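Local coordinates for beta-1,3-1,4-glucanase (Caldicellulosiruptor sp. F32, PDB 5H4R), which is a family 5 glycoside hydrolase, a lichenase built on a TIM barrel that probably cleaves mixed-linkage beta-1,3-1,4-glucans, at residues A[308-311]-A[312-315]; A[81-84]-A[85-89]; A[280-283]-A[284-288]; A[163-166]-A[167-171]; A[148-152]-A[153-157]. The protein carries 1 engineered substitution. One frame throughout, in Å; residues are numbered along the deposited sequence.

Interaction 1 (A[308-311]-A[312-315]); sequences MDKL and YDKF
Asp313 OD2 is the gripped atom: two waters donate to it and Lys310 NZ faces it in a long salt bridge at 3.6 Å. The first water lies 2.5 Å from Asp313 OD2 and the second 2.7 Å from the same oxygen, and both also accept from Lys310 NZ, so ammonium and carboxylate are joined by two water bridges as well as by charge. The lysine reaches this place because its chain bends at CG-CD (chi3 100°) as well as at chi2, bringing CE and NZ back over the next turn. Beneath them run the i to i+4 bonds of helix 298-316, with Tyr312 N meeting Met308 O at 2.8 Å. Elsewhere round the helix, Leu311 CD2 lies in the ring plane at the edge of Phe315, 4.0 Å from Phe315 CD2, while Lys314 CG covers one face of that ring. Leu311 and Phe315 pack on helix 247-250, and Asp309 pairs with Arg353. The chemistry thus divides the helix: mostly hydrocarbon joins its buried side to barrel strand 322-327, Met308 on Ile324 and Phe315 on Val322, whereas the outer ion pair is hydrated and probably weaker than a direct one would be.

Interaction 2 (A[81-84]-A[85-89]); sequences TTKQ and MIDTV
The chain turns from an extended Thr81 and Thr82 into helix 83-91, where Ile86 N bonds to Thr82 O and Asp87 N to Lys83 O at 2.8 Å. Thr82 is the N-cap: its OG1 accepts from Met85 N at 3.0 Å with an N-H...O angle of 153°. The hydroxyl sits between the backbone N and the carbonyl carbon (chi1 67°), which turns it forward, toward the first turn, where it caps that amide. On the next turn Lys83 and Asp87 form an i to i+4 salt bridge: Lys83 NZ lies 2.8 Å from Asp87 OD1, which accepts through its syn lone pair. The lysine runs extended to CE and bends only at its last torsion (chi4 -69°), which drops the ammonium onto the carboxylate. Asp87 OD1 has a second partner in Asn132 ND2. Gln84 O receives Thr88 N at 2.9 Å, with Thr88 OG1 equally near. On the inner side, Thr81 CG2 touches both Met85 SD, at 4.0 Å, and Ile86 CD1, at 4.1 Å; the methionine and threonine side chains cross at about a right angle. Thr81 OG1 bonds to Glu73. The helix lies outside the barrel: Thr81 and Val89 reach strand 50-53, Lys83 and Ile86 rest on Tyr128 of helix 116-131, and Met85, Thr88 and Val89 pack against Leu375 of strand 375-376.

Interaction 3 (A[280-283]-A[284-288]); sequences ALQA and PNESG
A type I beta turn from Ala283 to Glu286 reverses the chain in the loop between helices 277-280 and 298-316, on the connection that leaves barrel strand 267-272. Glu286 N closes it on Ala283 O at 3.1 Å. Across the turn the side chains of Gln282 and Glu286 cross at about a right angle, and Gln282 NE2 donates to Glu286 OE1 at 3.0 Å. The acceptor lies nearly in the amide plane of Gln282, whereas the amide nitrogen comes from above the carboxylate, the two planes being turned 86° apart. Both chains are extended, with CG of each anti to its own nitrogen (Gln282 chi1 -170°), and this stretches them far enough to meet. A water accepts from Ala283 N at 2.9 Å and donates to Glu286 OE1 at 2.8 Å, tying the same carboxylate oxygen to the backbone. The amide also lies against the end of the loop: Gln282 OE1 is 3.3 Å from Gly288 C. Asn285 OD1 approaches Ala283 CB. Arg330 and Lys332 hold the carbonyls of Leu281 and Gln282 respectively. Leu281, just ahead of the turn, touches two glucose units of the bound glycan. Following strand 267-272, the turn belongs to one of the loops at the carboxyl ends of the strands, where TIM-barrel enzymes place their active sites.

Interaction 4 (A[163-166]-A[167-171]); sequences VKSI and WTQVA
Ser165 O takes two N-H groups from Gln169, the backbone N and the side-chain NE2, each at 3.1 Å and from opposite faces of its carbonyl plane. Gln169 NE2 also makes a weak bond to Ser165 OG at 2.9 Å, where the angle is only 120°. One residue earlier, Lys164 O is shared in the same manner: Thr168 N comes from one face and Thr168 OG1, 2.7 Å from Lys164 O, from the other. The threonine hydroxyl reaches back because it lies beside its own nitrogen (chi1 -67°), on the side of the preceding turn. The apolar side of helix 156-173 is carried by Val163 CG1, 4.0 Å from Trp167 CD1, and by Ile166 CG2 and Val170 CG2, whose side chains run alongside each other, pointing the same way, at 4.1 Å. Val163 O lies near the indole plane at its edge. Further out, Gln169 OE1 accepts from Ile114 N, Gln169 NE2 donates to Phe112 O, and Ser165 OG pairs with Asn111 O, fixing both polar groups against the hairpin 107-114. Trp167 NE1 donates to Ala185 O beyond strand 181-184, and its ring meets Phe221 edge-to-face. The glutamine amide therefore has partners at both of its ends, and the indole and amide bonds tie the helix to the barrel on one side and to the hairpin on the other.

Interaction 5 (A[148-152]-A[153-157]); sequences YYYPN and SQHLQ
The His155 imidazole has Gln154 CG on one face, 3.7 Å above the plane and displaced toward the rim, and a water at its edge in plane. The Tyr150 ring stands nearly perpendicular to it, the planes at 89°, with Tyr150 CD2 3.7 Å from His155 ND1 in an oblique meeting. Asn152 OD1 lies at the edges of both rings. This oxygen takes two donors from one residue: His155 N at 3.0 Å, and His155 ND1 at 3.2 Å, the latter in the carbonyl plane on a lone pair. The Asn152 amide and the imidazole run alongside each other, their planes 13° apart, so the histidine is held flat beside the amide. Asn152 CG is placed over the coming turn by its first torsion (chi1 67°), between backbone N and carbonyl. Its other end is used too: that same water accepts from Asn152 ND2 at 3.0 Å and donates to Gln154 OE1 at 2.7 Å. Another water donates to Tyr148 O and, at a longer distance, to His155 O. Ahead of Asn152 the chain makes an inverse gamma turn centred on Pro151. His155 is at the N-cap position of helix 156-173, and these bonds join the loop after strand 135-139 to the helix start. Tyr150 OH bonds to Thr192 N and Ser153 OG to Asp209, while Pro151 and Leu156 pack on the neighbouring helix 205-226.

How the interactions relate
Interaction 5 leads into helix 156-173 and interaction 4 lies further along it, with centres 16 Å apart; they touch where Val163 CG2 packs on Tyr149 CD2 at 3.6 Å. The other contacts are separate, spread round one TIM barrel. Interactions 1 and 2 lie on opposite sides of the chain's centre, about 34 Å apart between centres, as do interactions 3 and 4, about 37 Å apart. Interaction 3 alone holds a residue of the glycan pocket, Leu281, and its Gln282 side chain lies about 9 Å from a bound glucose. The side chain of Leu311 in interaction 1 is about 12 Å from a bound glucose. The pocket also contains the engineered Gln188.

Interaction 1 (A[308-311]-A[312-315])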
# COMPACT_ATOMS: atom_id res chain seq x y z
N MET A 308 15.50 1.76 -3.67
CA MET A 308 15.66 0.87 -2.53
C MET A 308 16.96 1.18 -1.79
O MET A 308 17.00 1.16 -0.55
CB MET A 308 15.60 -0.57 -2.99
CG MET A 308 14.25 -0.98 -3.53
SD MET A 308 14.22 -2.75 -3.76
CE MET A 308 12.56 -2.97 -4.35
N ASP A 309 18.02 1.48 -2.54
CA ASP A 309 19.27 1.90 -1.91
C ASP A 309 19.08 3.14 -1.06
O ASP A 309 19.62 3.23 0.05
CB ASP A 309 20.33 2.19 -2.97
CG ASP A 309 20.96 0.93 -3.54
OD1 ASP A 309 20.90 -0.15 -2.90
OD2 ASP A 309 21.55 1.05 -4.65
N LYS A 310 18.33 4.13 -1.56
CA LYS A 310 18.18 5.36 -0.80
C LYS A 310 17.35 5.13 0.46
O LYS A 310 17.63 5.72 1.52
CB LYS A 310 17.54 6.45 -1.66
CG LYS A 310 18.35 6.85 -2.90
CD LYS A 310 19.64 7.50 -2.57
CE LYS A 310 20.85 6.55 -2.66
NZ LYS A 310 22.15 7.28 -2.45
N LEU A 311 16.32 4.28 0.37
CA LEU A 311 15.49 3.93 1.53
C LEU A 311 16.29 3.13 2.55
O LEU A 311 16.13 3.32 3.76
CB LEU A 311 14.25 3.16 1.08
CG LEU A 311 13.20 3.94 0.31
CD1 LEU A 311 12.10 3.02 -0.15
CD2 LEU A 311 12.60 5.09 1.13
N TYR A 312 17.13 2.20 2.09
CA TYR A 312 18.02 1.50 3.01
C TYR A 312 18.96 2.48 3.72
O TYR A 312 19.14 2.40 4.94
CB TYR A 312 18.80 0.42 2.26
CG TYR A 312 19.82 -0.26 3.12
CD1 TYR A 312 19.46 -1.31 3.94
CD2 TYR A 312 21.14 0.18 3.14
CE1 TYR A 312 20.39 -1.92 4.75
CE2 TYR A 312 22.09 -0.42 3.96
CZ TYR A 312 21.71 -1.48 4.77
OH TYR A 312 22.66 -2.09 5.57
N ASP A 313 19.52 3.45 2.98
CA ASP A 313 20.46 4.39 3.58
C ASP A 313 19.79 5.24 4.65
O ASP A 313 20.34 5.45 5.74
CB ASP A 313 21.06 5.32 2.52
CG ASP A 313 21.98 4.61 1.55
OD1 ASP A 313 22.36 3.45 1.79
OD2 ASP A 313 22.35 5.26 0.54
N LYS A 314 18.60 5.77 4.35
CA LYS A 314 17.99 6.74 5.26
C LYS A 314 17.29 6.07 6.44
O LYS A 314 17.32 6.59 7.56
CB LYS A 314 16.98 7.62 4.51
CG LYS A 314 16.42 8.72 5.39
CD LYS A 314 15.62 9.78 4.61
CE LYS A 314 15.14 10.86 5.56
NZ LYS A 314 14.36 11.93 4.88
N PHE A 315 16.66 4.92 6.20
CA PHE A 315 15.78 4.31 7.19
C PHE A 315 16.27 2.95 7.65
O PHE A 315 16.60 2.81 8.82
CB PHE A 315 14.36 4.21 6.63
CG PHE A 315 13.75 5.54 6.28
CD1 PHE A 315 13.54 6.50 7.25
CD2 PHE A 315 13.37 5.81 4.98
CE1 PHE A 315 12.95 7.73 6.94
CE2 PHE A 315 12.80 7.05 4.67
CZ PHE A 315 12.60 8.00 5.66
O HOH W 1 23.86 4.88 -1.41
O HOH W 2 21.77 7.86 0.17

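Interaction 2 (A[81-84]-A[85-89])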
# COMPACT_ATOMS: atom_id res chain seq x y z
N THR A 81 -15.76 -10.62 -1.74
CA THR A 81 -14.68 -11.28 -1.01
C THR A 81 -15.22 -12.37 -0.11
O THR A 81 -16.28 -12.22 0.53
CB THR A 81 -13.89 -10.26 -0.18
OG1 THR A 81 -13.57 -9.12 -0.97
CG2 THR A 81 -12.61 -10.86 0.30
N THR A 82 -14.49 -13.48 -0.04
CA THR A 82 -14.89 -14.62 0.78
C THR A 82 -13.71 -15.11 1.61
O THR A 82 -12.56 -14.83 1.29
CB THR A 82 -15.39 -15.78 -0.06
OG1 THR A 82 -14.29 -16.28 -0.82
CG2 THR A 82 -16.52 -15.35 -0.98
N LYS A 83 -14.03 -15.88 2.66
CA LYS A 83 -12.95 -16.51 3.43
C LYS A 83 -12.15 -17.48 2.56
O LYS A 83 -10.92 -17.53 2.67
CB LYS A 83 -13.49 -17.22 4.67
CG LYS A 83 -12.31 -17.52 5.63
CD LYS A 83 -12.69 -18.24 6.88
CE LYS A 83 -11.43 -18.57 7.67
NZ LYS A 83 -10.59 -19.61 7.01
N GLN A 84 -12.81 -18.21 1.67
CA GLN A 84 -12.08 -19.13 0.80
C GLN A 84 -11.06 -18.37 -0.05
O GLN A 84 -9.95 -18.85 -0.30
CB GLN A 84 -13.05 -19.91 -0.09
CG GLN A 84 -12.39 -21.02 -0.89
CD GLN A 84 -13.38 -21.79 -1.77
OE1 GLN A 84 -14.57 -21.47 -1.83
NE2 GLN A 84 -12.88 -22.82 -2.45
N MET A 85 -11.41 -17.18 -0.50
CA MET A 85 -10.48 -16.38 -1.29
C MET A 85 -9.24 -16.02 -0.48
O MET A 85 -8.11 -16.16 -0.95
CB MET A 85 -11.20 -15.13 -1.77
CG MET A 85 -10.39 -14.25 -2.68
SD MET A 85 -11.33 -12.75 -3.04
CE MET A 85 -12.82 -13.42 -3.65
N ILE A 86 -9.44 -15.55 0.75
CA ILE A 86 -8.29 -15.19 1.57
C ILE A 86 -7.48 -16.44 1.92
O ILE A 86 -6.25 -16.40 1.97
CB ILE A 86 -8.75 -14.42 2.82
CG1 ILE A 86 -9.61 -13.21 2.41
CG2 ILE A 86 -7.56 -14.01 3.68
CD1 ILE A 86 -8.96 -12.34 1.36
N ASP A 87 -8.16 -17.56 2.18
CA ASP A 87 -7.47 -18.84 2.39
C ASP A 87 -6.55 -19.17 1.22
O ASP A 87 -5.44 -19.67 1.40
CB ASP A 87 -8.46 -19.99 2.52
CG ASP A 87 -9.31 -19.94 3.78
OD1 ASP A 87 -9.06 -19.16 4.73
OD2 ASP A 87 -10.26 -20.75 3.81
N THR A 88 -7.04 -18.94 -0.00
CA THR A 88 -6.27 -19.21 -1.21
C THR A 88 -5.01 -18.34 -1.28
O THR A 88 -3.93 -18.83 -1.62
CB THR A 88 -7.17 -19.00 -2.43
OG1 THR A 88 -8.23 -19.97 -2.40
CG2 THR A 88 -6.39 -19.17 -3.73
N VAL A 89 -5.14 -17.06 -0.92
CA VAL A 89 -4.01 -16.14 -0.90
C VAL A 89 -2.97 -16.60 0.13
O VAL A 89 -1.77 -16.65 -0.16
CB VAL A 89 -4.50 -14.72 -0.62
CG1 VAL A 89 -3.33 -13.76 -0.36
CG2 VAL A 89 -5.36 -14.19 -1.78

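Interaction 3 (A[280-283]-A[284-288])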
# COMPACT_ATOMS: atom_id res chain seq x y z
N ALA A 280 6.41 -1.17 -15.75
CA ALA A 280 5.50 -1.72 -14.75
C ALA A 280 4.11 -1.12 -14.79
O ALA A 280 3.13 -1.83 -14.57
CB ALA A 280 6.11 -1.50 -13.38
N LEU A 281 3.99 0.18 -15.03
CA LEU A 281 2.74 0.89 -14.80
C LEU A 281 2.25 1.68 -16.01
O LEU A 281 1.05 1.76 -16.24
CB LEU A 281 2.90 1.79 -13.59
CG LEU A 281 1.72 2.69 -13.23
CD1 LEU A 281 0.50 1.86 -12.93
CD2 LEU A 281 2.11 3.54 -12.02
N GLN A 282 3.16 2.24 -16.82
CA GLN A 282 2.74 2.95 -18.02
C GLN A 282 1.93 2.02 -18.92
O GLN A 282 2.26 0.85 -19.10
CB GLN A 282 3.96 3.49 -18.77
CG GLN A 282 3.59 4.42 -19.89
CD GLN A 282 4.79 5.18 -20.43
OE1 GLN A 282 5.93 4.77 -20.25
NE2 GLN A 282 4.53 6.29 -21.10
N ALA A 283 0.85 2.56 -19.49
CA ALA A 283 -0.03 1.73 -20.28
C ALA A 283 0.67 1.33 -21.57
O ALA A 283 1.44 2.11 -22.13
CB ALA A 283 -1.33 2.45 -20.62
N PRO A 284 0.37 0.14 -22.09
CA PRO A 284 1.12 -0.35 -23.25
C PRO A 284 0.86 0.43 -24.52
O PRO A 284 1.71 0.40 -25.42
CB PRO A 284 0.68 -1.82 -23.36
CG PRO A 284 -0.60 -1.91 -22.60
CD PRO A 284 -0.55 -0.87 -21.54
N ASN A 285 -0.23 1.17 -24.63
CA ASN A 285 -0.47 1.97 -25.83
C ASN A 285 -0.00 3.42 -25.71
O ASN A 285 -0.28 4.22 -26.60
CB ASN A 285 -1.96 1.94 -26.19
CG ASN A 285 -2.83 2.59 -25.14
OD1 ASN A 285 -2.51 2.54 -23.95
ND2 ASN A 285 -3.94 3.20 -25.57
N GLU A 286 0.71 3.78 -24.64
CA GLU A 286 1.27 5.12 -24.51
C GLU A 286 2.71 5.11 -25.01
O GLU A 286 3.50 4.26 -24.59
CB GLU A 286 1.21 5.63 -23.07
CG GLU A 286 1.53 7.15 -23.10
CD GLU A 286 1.49 7.82 -21.75
OE1 GLU A 286 1.64 7.14 -20.70
OE2 GLU A 286 1.36 9.06 -21.75
N SER A 287 3.06 6.04 -25.90
CA SER A 287 4.45 6.18 -26.35
C SER A 287 5.37 6.26 -25.14
O SER A 287 5.11 7.01 -24.19
CB SER A 287 4.63 7.43 -27.22
OG SER A 287 3.95 7.31 -28.45
N GLY A 288 6.46 5.50 -25.17
CA GLY A 288 7.35 5.39 -24.05
C GLY A 288 7.20 4.12 -23.24
O GLY A 288 8.14 3.73 -22.53
O HOH W 3 0.02 5.35 -19.36

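Interaction 4 (A[163-166]-A[167-171])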
# COMPACT_ATOMS: atom_id res chain seq x y z
N VAL A 163 -9.21 13.08 9.15
CA VAL A 163 -8.27 12.10 9.69
C VAL A 163 -8.65 11.73 11.12
O VAL A 163 -8.74 10.54 11.47
CB VAL A 163 -6.83 12.65 9.61
CG1 VAL A 163 -5.84 11.72 10.32
CG2 VAL A 163 -6.41 12.83 8.16
N LYS A 164 -8.91 12.74 11.97
CA LYS A 164 -9.31 12.47 13.35
C LYS A 164 -10.56 11.59 13.41
O LYS A 164 -10.61 10.61 14.16
CB LYS A 164 -9.56 13.78 14.10
CG LYS A 164 -8.32 14.53 14.51
CD LYS A 164 -8.67 15.64 15.50
CE LYS A 164 -7.43 16.43 15.91
NZ LYS A 164 -7.76 17.58 16.79
N SER A 165 -11.58 11.92 12.62
CA SER A 165 -12.85 11.21 12.73
C SER A 165 -12.76 9.80 12.18
O SER A 165 -13.22 8.85 12.83
CB SER A 165 -13.97 11.95 12.03
OG SER A 165 -15.16 11.19 12.25
N ILE A 166 -12.23 9.64 10.96
CA ILE A 166 -12.08 8.30 10.40
C ILE A 166 -11.26 7.42 11.33
O ILE A 166 -11.66 6.29 11.64
CB ILE A 166 -11.47 8.35 8.99
CG1 ILE A 166 -12.38 9.07 8.00
CG2 ILE A 166 -11.16 6.93 8.49
CD1 ILE A 166 -13.77 8.43 7.77
N TRP A 167 -10.09 7.91 11.78
CA TRP A 167 -9.22 7.04 12.53
C TRP A 167 -9.70 6.82 13.95
O TRP A 167 -9.48 5.74 14.49
CB TRP A 167 -7.77 7.53 12.48
CG TRP A 167 -7.14 7.05 11.21
CD1 TRP A 167 -6.71 7.81 10.14
CD2 TRP A 167 -6.93 5.68 10.84
NE1 TRP A 167 -6.25 6.99 9.15
CE2 TRP A 167 -6.36 5.68 9.55
CE3 TRP A 167 -7.15 4.46 11.49
CZ2 TRP A 167 -6.02 4.51 8.89
CZ3 TRP A 167 -6.81 3.29 10.83
CH2 TRP A 167 -6.25 3.33 9.54
N THR A 168 -10.45 7.77 14.55
CA THR A 168 -11.05 7.47 15.84
C THR A 168 -12.04 6.32 15.70
O THR A 168 -12.05 5.38 16.50
CB THR A 168 -11.75 8.72 16.40
OG1 THR A 168 -10.80 9.73 16.73
CG2 THR A 168 -12.52 8.38 17.67
N GLN A 169 -12.88 6.37 14.66
CA GLN A 169 -13.90 5.35 14.46
C GLN A 169 -13.27 4.01 14.12
O GLN A 169 -13.65 2.99 14.69
CB GLN A 169 -14.88 5.76 13.38
CG GLN A 169 -15.75 6.91 13.78
CD GLN A 169 -16.60 7.40 12.64
OE1 GLN A 169 -17.64 6.80 12.32
NE2 GLN A 169 -16.18 8.49 12.02
N VAL A 170 -12.33 4.00 13.17
CA VAL A 170 -11.73 2.74 12.76
C VAL A 170 -10.86 2.17 13.87
O VAL A 170 -10.94 0.97 14.20
CB VAL A 170 -10.94 2.93 11.45
CG1 VAL A 170 -10.19 1.65 11.08
CG2 VAL A 170 -11.91 3.38 10.34
N ALA A 171 -10.00 2.99 14.47
CA ALA A 171 -9.13 2.48 15.52
C ALA A 171 -9.95 1.95 16.69
O ALA A 171 -9.60 0.92 17.29
CB ALA A 171 -8.17 3.56 16.00

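Interaction 5 (A[148-152]-A[153-157])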
# COMPACT_ATOMS: atom_id res chain seq x y z
N TYR A 148 -12.58 16.13 2.22
CA TYR A 148 -12.17 14.92 2.93
C TYR A 148 -10.69 15.10 3.27
O TYR A 148 -10.36 16.01 4.03
CB TYR A 148 -12.54 13.68 2.11
CG TYR A 148 -14.02 13.61 1.84
CD1 TYR A 148 -14.92 13.29 2.85
CD2 TYR A 148 -14.53 13.89 0.59
CE1 TYR A 148 -16.28 13.26 2.62
CE2 TYR A 148 -15.90 13.84 0.35
CZ TYR A 148 -16.76 13.53 1.36
OH TYR A 148 -18.13 13.49 1.14
N TYR A 149 -9.80 14.27 2.73
CA TYR A 149 -8.35 14.41 2.96
C TYR A 149 -7.79 15.26 1.83
O TYR A 149 -7.82 14.86 0.66
CB TYR A 149 -7.66 13.04 3.01
CG TYR A 149 -6.20 13.09 3.41
CD1 TYR A 149 -5.25 13.71 2.61
CD2 TYR A 149 -5.77 12.54 4.63
CE1 TYR A 149 -3.93 13.78 2.98
CE2 TYR A 149 -4.44 12.59 5.00
CZ TYR A 149 -3.53 13.21 4.17
OH TYR A 149 -2.21 13.26 4.55
N TYR A 150 -7.30 16.46 2.15
CA TYR A 150 -6.62 17.24 1.13
C TYR A 150 -5.44 18.01 1.74
O TYR A 150 -5.64 18.82 2.65
CB TYR A 150 -7.59 18.19 0.42
CG TYR A 150 -7.14 18.50 -0.99
CD1 TYR A 150 -7.20 17.52 -1.98
CD2 TYR A 150 -6.60 19.74 -1.31
CE1 TYR A 150 -6.77 17.77 -3.27
CE2 TYR A 150 -6.16 20.01 -2.59
CZ TYR A 150 -6.26 19.03 -3.57
OH TYR A 150 -5.79 19.34 -4.82
N PRO A 151 -4.20 17.79 1.25
CA PRO A 151 -3.02 18.33 1.96
C PRO A 151 -2.57 19.71 1.51
O PRO A 151 -1.52 19.88 0.88
CB PRO A 151 -1.97 17.26 1.67
CG PRO A 151 -2.29 16.84 0.25
CD PRO A 151 -3.81 16.83 0.20
N ASN A 152 -3.35 20.74 1.83
CA ASN A 152 -2.86 22.09 1.71
C ASN A 152 -3.48 22.95 2.80
O ASN A 152 -4.37 22.52 3.53
CB ASN A 152 -3.09 22.66 0.29
CG ASN A 152 -4.55 22.86 -0.08
OD1 ASN A 152 -5.47 22.72 0.74
ND2 ASN A 152 -4.77 23.23 -1.35
N SER A 153 -2.95 24.17 2.93
CA SER A 153 -3.39 25.04 4.02
C SER A 153 -4.86 25.39 3.88
O SER A 153 -5.58 25.47 4.88
CB SER A 153 -2.52 26.30 4.09
OG SER A 153 -1.24 25.98 4.63
N GLN A 154 -5.32 25.59 2.64
CA GLN A 154 -6.71 25.98 2.41
C GLN A 154 -7.68 24.97 2.99
O GLN A 154 -8.75 25.35 3.50
CB GLN A 154 -6.97 26.15 0.91
CG GLN A 154 -8.42 26.47 0.57
CD GLN A 154 -8.64 26.70 -0.91
OE1 GLN A 154 -7.74 26.47 -1.73
NE2 GLN A 154 -9.83 27.16 -1.27
N HIS A 155 -7.36 23.68 2.90
CA HIS A 155 -8.28 22.63 3.33
C HIS A 155 -7.78 21.88 4.55
O HIS A 155 -8.32 20.83 4.90
CB HIS A 155 -8.53 21.66 2.17
CG HIS A 155 -9.22 22.31 1.02
ND1 HIS A 155 -8.56 22.65 -0.15
CD2 HIS A 155 -10.49 22.73 0.87
CE1 HIS A 155 -9.41 23.22 -0.98
NE2 HIS A 155 -10.59 23.29 -0.39
N LEU A 156 -6.75 22.41 5.23
CA LEU A 156 -6.11 21.64 6.29
C LEU A 156 -7.05 21.40 7.47
O LEU A 156 -7.04 20.32 8.06
CB LEU A 156 -4.82 22.33 6.74
CG LEU A 156 -4.00 21.61 7.83
CD1 LEU A 156 -3.53 20.24 7.38
CD2 LEU A 156 -2.80 22.47 8.25
N GLN A 157 -7.85 22.40 7.85
CA GLN A 157 -8.71 22.23 9.02
C GLN A 157 -9.72 21.10 8.80
O GLN A 157 -9.92 20.25 9.69
CB GLN A 157 -9.43 23.54 9.35
CG GLN A 157 -10.45 23.40 10.47
CD GLN A 157 -11.20 24.68 10.76
OE1 GLN A 157 -10.68 25.78 10.58
NE2 GLN A 157 -12.45 24.54 11.19
O HOH W 4 -10.22 18.64 3.32
O HOH W 5 -7.05 24.18 -3.03